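Local atomic coordinates of EDTA monooxygenase (EDTA-degrading bacterium BNC1, PDB entry 5DQP), a protein that probably oxidises the chelator EDTA with molecular oxygen, as a flavin-dependent monooxygenase of the luciferase-like family that uses reduced FMN. Residues H143-Y147 with S216-L222; F267-S273 with R356-P362. All coordinates share one frame; numbering follows the deposited sequence.

Interaction 1. Residues H143-Y147 with S216-L222; sequences HDNRY and SDQGKRL. With SO4 (sulfate ion), chain D.
Tyr147, in the first turn of its helix, and Ser216, at the N-cap of another, reach the same sulfate ion, and the polar contacts centre on it. Tyr147 OH donates to sulfate O4 over a very short 2.5 Å, the oxygen lying at the ring edge, in plane. Ser216 grips sulfate O3 twice, through its backbone N and through OG. That hydroxyl also serves as an N-cap: with OG standing between the backbone N and the carbonyl carbon (chi1 76°), it accepts from Gly219 N at 3.0 Å. His143 brings its imidazole edge to the ion, CE1 lying 3.3 Å from sulfate O1. The two helix segments run nearly parallel, 9° apart. Such an N-terminal helix end suits an anion, and His143, Tyr147 and Ser216 are predicted to bind FMN; the sulfate, probably from the crystallisation liquor, may occupy the place of the flavin phosphate in this TIM-barrel family. Among apolar contacts, Gln218 CB makes a CH-pi contact over one face of the Tyr147 ring, 4.1 Å from its centroid. Gly219 CA lies 3.6 Å from Tyr147 CE1, and Leu222 CD2 meets the ring edge there. Replacing Tyr147 by an alanine is likely to leave sulfate O4 without its hydroxyl donor and to open a gap beside Gln218 and Leu222.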
# COMPACT_ATOMS: atom_id res chain seq x y z
N HIS A 143 -2.94 -27.84 3.52
CA HIS A 143 -1.83 -27.54 2.62
C HIS A 143 -2.25 -27.59 1.15
O HIS A 143 -1.91 -26.70 0.36
CB HIS A 143 -0.69 -28.52 2.91
CG HIS A 143 0.55 -28.25 2.12
ND1 HIS A 143 1.45 -27.26 2.45
CD2 HIS A 143 1.04 -28.85 1.01
CE1 HIS A 143 2.44 -27.26 1.57
NE2 HIS A 143 2.21 -28.22 0.69
N ASP A 144 -3.00 -28.62 0.76
CA ASP A 144 -3.37 -28.76 -0.65
C ASP A 144 -4.36 -27.68 -1.08
O ASP A 144 -4.29 -27.21 -2.23
CB ASP A 144 -3.98 -30.14 -0.91
CG ASP A 144 -2.95 -31.25 -0.82
OD1 ASP A 144 -1.78 -31.01 -1.18
OD2 ASP A 144 -3.32 -32.37 -0.39
N ASN A 145 -5.30 -27.29 -0.22
CA ASN A 145 -6.28 -26.28 -0.63
C ASN A 145 -5.66 -24.89 -0.68
O ASN A 145 -6.00 -24.09 -1.54
CB ASN A 145 -7.50 -26.29 0.30
CG ASN A 145 -8.44 -27.46 0.04
OD1 ASN A 145 -8.39 -28.10 -1.02
ND2 ASN A 145 -9.31 -27.74 1.00
N ARG A 146 -4.77 -24.59 0.27
CA ARG A 146 -3.95 -23.39 0.22
C ARG A 146 -3.36 -23.17 -1.16
O ARG A 146 -3.45 -22.09 -1.74
CB ARG A 146 -2.82 -23.49 1.25
CG ARG A 146 -3.15 -22.96 2.64
CD ARG A 146 -1.90 -22.98 3.54
NE ARG A 146 -1.73 -24.28 4.20
CZ ARG A 146 -0.60 -24.69 4.76
NH1 ARG A 146 0.48 -23.93 4.72
NH2 ARG A 146 -0.54 -25.89 5.33
N TYR A 147 -2.70 -24.20 -1.69
CA TYR A 147 -1.96 -24.03 -2.92
C TYR A 147 -2.88 -24.07 -4.14
O TYR A 147 -2.63 -23.36 -5.12
CB TYR A 147 -0.84 -25.06 -2.97
CG TYR A 147 0.38 -24.50 -2.28
CD1 TYR A 147 1.16 -23.55 -2.92
CD2 TYR A 147 0.71 -24.85 -0.97
CE1 TYR A 147 2.24 -22.97 -2.31
CE2 TYR A 147 1.81 -24.28 -0.35
CZ TYR A 147 2.57 -23.34 -1.04
OH TYR A 147 3.66 -22.75 -0.47
N SER A 216 8.12 -26.94 -0.19
CA SER A 216 7.24 -28.08 -0.39
C SER A 216 7.05 -28.34 -1.87
O SER A 216 7.30 -27.49 -2.73
CB SER A 216 5.88 -27.84 0.27
OG SER A 216 5.08 -26.96 -0.50
N ASP A 217 6.57 -29.55 -2.19
CA ASP A 217 6.36 -29.88 -3.58
C ASP A 217 5.27 -29.02 -4.21
O ASP A 217 5.38 -28.65 -5.38
CB ASP A 217 6.04 -31.36 -3.73
CG ASP A 217 7.21 -32.25 -3.32
OD1 ASP A 217 8.35 -31.72 -3.22
OD2 ASP A 217 7.00 -33.46 -3.10
N GLN A 218 4.22 -28.68 -3.44
CA GLN A 218 3.19 -27.76 -3.94
C GLN A 218 3.74 -26.36 -4.16
O GLN A 218 3.37 -25.68 -5.13
CB GLN A 218 2.01 -27.72 -2.96
CG GLN A 218 1.08 -28.92 -3.04
CD GLN A 218 0.20 -28.89 -4.28
OE1 GLN A 218 0.67 -29.16 -5.39
NE2 GLN A 218 -1.07 -28.55 -4.10
N GLY A 219 4.58 -25.88 -3.24
CA GLY A 219 5.27 -24.62 -3.47
C GLY A 219 6.13 -24.67 -4.72
O GLY A 219 6.08 -23.76 -5.56
N LYS A 220 6.92 -25.74 -4.87
CA LYS A 220 7.74 -25.88 -6.07
C LYS A 220 6.89 -25.85 -7.34
O LYS A 220 7.34 -25.31 -8.35
CB LYS A 220 8.58 -27.15 -6.02
CG LYS A 220 9.78 -27.02 -5.09
CD LYS A 220 10.47 -28.35 -5.00
CE LYS A 220 11.60 -28.34 -4.01
NZ LYS A 220 12.04 -29.74 -3.81
N ARG A 221 5.66 -26.38 -7.29
CA ARG A 221 4.79 -26.36 -8.46
C ARG A 221 4.29 -24.95 -8.74
O ARG A 221 4.33 -24.49 -9.89
CB ARG A 221 3.61 -27.30 -8.28
CG ARG A 221 2.69 -27.29 -9.49
CD ARG A 221 1.47 -28.20 -9.33
NE ARG A 221 0.63 -28.19 -10.52
CZ ARG A 221 -0.51 -27.51 -10.64
NH1 ARG A 221 -0.97 -26.77 -9.64
NH2 ARG A 221 -1.20 -27.56 -11.78
N LEU A 222 3.80 -24.26 -7.71
CA LEU A 222 3.44 -22.86 -7.88
C LEU A 222 4.61 -22.08 -8.49
O LEU A 222 4.43 -21.32 -9.45
CB LEU A 222 3.03 -22.26 -6.54
CG LEU A 222 2.21 -20.98 -6.59
CD1 LEU A 222 0.79 -21.24 -7.09
CD2 LEU A 222 2.16 -20.35 -5.24
S SO4 D . 5.48 -24.42 1.84
O1 SO4 D . 5.13 -25.60 2.63
O2 SO4 D . 6.58 -23.72 2.50
O3 SO4 D . 5.89 -24.80 0.49
O4 SO4 D . 4.31 -23.55 1.76

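Interaction 2. Residues F267-S273 with R356-P362; sequences FVPLIGS and RLIAGTP
Leu270 and Ala359 sit opposite each other in a parallel pair of strands, 269-271 and 358-360, whose backbone hydrogen bonds take their donors alternately from the two segments: Ile358 N to Val268 O (2.9 Å), Leu270 N to Ile358 O, Gly360 N to Leu270 O and Gly272 N to Gly360 O. Before the first of these bonds a water bridges the two segments, accepting from Val268 N and donating to Arg356 O. On one face, Leu270 CD2 meets Leu357 CD2 at 3.8 Å, the two side chains crossing obliquely, while Leu270 CB lies 4.0 Å from Ala359 CB. Helix 275-287 packs over this side, with Val282 touching both Leu270 and Ala359. The pairing belongs to the parallel sheet of the TIM-barrel fold, in which strand 262-271 also pairs with 229-233 and 380-383. On the other face, Ile358 crosses Phe267 at about a right angle, and its CG1, set anti to the carbonyl carbon (chi1 -60°), comes within 3.4 Å of Phe267 CD2. Ile271 CG2 rests against Pro362 CD at 3.8 Å, where helix 362-374 begins. Thr361 caps that helix, and its CA-H points at Gly272 O, with CA to O 3.1 Å. Helix 390-405 adds Ile394, Phe395 and Val399 against Ile271.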
# COMPACT_ATOMS: atom_id res chain seq x y z
N PHE A 267 20.18 -15.40 3.73
CA PHE A 267 21.02 -15.67 4.89
C PHE A 267 21.26 -14.38 5.67
O PHE A 267 21.06 -13.27 5.17
CB PHE A 267 22.35 -16.30 4.47
CG PHE A 267 23.32 -15.33 3.86
CD1 PHE A 267 23.13 -14.88 2.59
CD2 PHE A 267 24.40 -14.86 4.58
CE1 PHE A 267 24.00 -13.97 2.03
CE2 PHE A 267 25.28 -13.96 4.01
CZ PHE A 267 25.07 -13.51 2.74
N VAL A 268 21.71 -14.57 6.92
CA VAL A 268 21.99 -13.47 7.84
C VAL A 268 23.50 -13.29 7.90
O VAL A 268 24.20 -14.18 8.39
CB VAL A 268 21.43 -13.78 9.24
CG1 VAL A 268 21.71 -12.60 10.19
CG2 VAL A 268 19.93 -14.13 9.16
N PRO A 269 24.04 -12.18 7.44
CA PRO A 269 25.48 -11.96 7.61
C PRO A 269 25.82 -11.34 8.96
O PRO A 269 25.18 -10.37 9.37
CB PRO A 269 25.82 -11.01 6.46
CG PRO A 269 24.58 -10.21 6.29
CD PRO A 269 23.42 -11.11 6.63
N LEU A 270 26.84 -11.86 9.64
CA LEU A 270 27.39 -11.25 10.85
C LEU A 270 28.82 -10.83 10.50
O LEU A 270 29.77 -11.61 10.62
CB LEU A 270 27.37 -12.22 12.02
CG LEU A 270 27.56 -11.56 13.39
CD1 LEU A 270 26.48 -10.49 13.59
CD2 LEU A 270 27.48 -12.63 14.48
N ILE A 271 28.96 -9.61 10.03
CA ILE A 271 30.19 -9.17 9.40
C ILE A 271 30.94 -8.27 10.36
O ILE A 271 30.39 -7.27 10.83
CB ILE A 271 29.94 -8.45 8.08
CG1 ILE A 271 29.28 -9.41 7.10
CG2 ILE A 271 31.27 -7.91 7.54
CD1 ILE A 271 28.88 -8.77 5.83
N GLY A 272 32.19 -8.63 10.65
CA GLY A 272 33.11 -7.76 11.34
C GLY A 272 34.32 -7.55 10.46
O GLY A 272 34.66 -8.39 9.62
N SER A 273 34.97 -6.40 10.63
CA SER A 273 36.05 -6.05 9.73
C SER A 273 37.29 -6.89 9.97
O SER A 273 38.11 -7.04 9.05
CB SER A 273 36.36 -4.55 9.85
OG SER A 273 36.34 -4.17 11.20
N ARG A 356 22.66 -20.88 11.83
CA ARG A 356 21.96 -19.65 12.18
C ARG A 356 22.37 -18.46 11.32
O ARG A 356 21.50 -17.73 10.82
CB ARG A 356 22.20 -19.35 13.66
CG ARG A 356 21.92 -20.54 14.60
CD ARG A 356 22.41 -20.24 16.03
NE ARG A 356 21.48 -19.40 16.77
CZ ARG A 356 20.56 -19.86 17.61
NH1 ARG A 356 20.44 -21.17 17.84
NH2 ARG A 356 19.76 -19.01 18.23
N LEU A 357 23.67 -18.24 11.11
CA LEU A 357 24.12 -17.07 10.37
C LEU A 357 25.48 -17.34 9.72
O LEU A 357 26.09 -18.39 9.91
CB LEU A 357 24.16 -15.85 11.28
CG LEU A 357 24.84 -16.00 12.64
CD1 LEU A 357 26.32 -16.16 12.44
CD2 LEU A 357 24.56 -14.81 13.58
N ILE A 358 25.94 -16.39 8.92
CA ILE A 358 27.22 -16.47 8.24
C ILE A 358 28.11 -15.39 8.87
O ILE A 358 28.01 -14.21 8.54
CB ILE A 358 27.09 -16.28 6.73
CG1 ILE A 358 26.18 -17.35 6.09
CG2 ILE A 358 28.47 -16.33 6.09
CD1 ILE A 358 26.77 -18.76 6.11
N ALA A 359 28.97 -15.78 9.80
CA ALA A 359 29.87 -14.84 10.44
C ALA A 359 31.21 -14.85 9.71
O ALA A 359 31.70 -15.92 9.32
CB ALA A 359 30.05 -15.20 11.91
N GLY A 360 31.80 -13.68 9.53
CA GLY A 360 33.09 -13.60 8.86
C GLY A 360 33.48 -12.17 8.57
O GLY A 360 32.72 -11.23 8.84
N THR A 361 34.68 -12.01 8.02
CA THR A 361 35.09 -10.69 7.53
C THR A 361 34.46 -10.42 6.16
O THR A 361 33.92 -11.31 5.51
CB THR A 361 36.62 -10.60 7.42
OG1 THR A 361 37.07 -11.52 6.42
CG2 THR A 361 37.30 -10.86 8.76
N PRO A 362 34.50 -9.17 5.69
CA PRO A 362 33.93 -8.87 4.36
C PRO A 362 34.47 -9.78 3.26
O PRO A 362 33.70 -10.26 2.42
CB PRO A 362 34.32 -7.39 4.15
CG PRO A 362 34.39 -6.82 5.52
CD PRO A 362 34.94 -7.95 6.39
O HOH W 1 21.67 -17.22 7.94

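In the fold
The two contacts show how chemistry varies with place in one barrel-type chain. Their nearest atoms are about 17 Å apart, they lie on opposite sides of the chain's centre, and they share no helix or strand. Both are partly buried, with 2 of 7 touching residues buried in interaction 1 and 8 of 14 in interaction 2. Interaction 1 joins two helix starts at an anion-holding site, where side chains and a bound ion supply the polar links and no clear hydrogen bond runs directly between the segments. Interaction 2, away from the predicted FMN residues, relies on direct backbone bonds between strands, flanked by apolar side chains. Each nevertheless includes a helix N-cap: Ser216 in the first, Thr361 in the second.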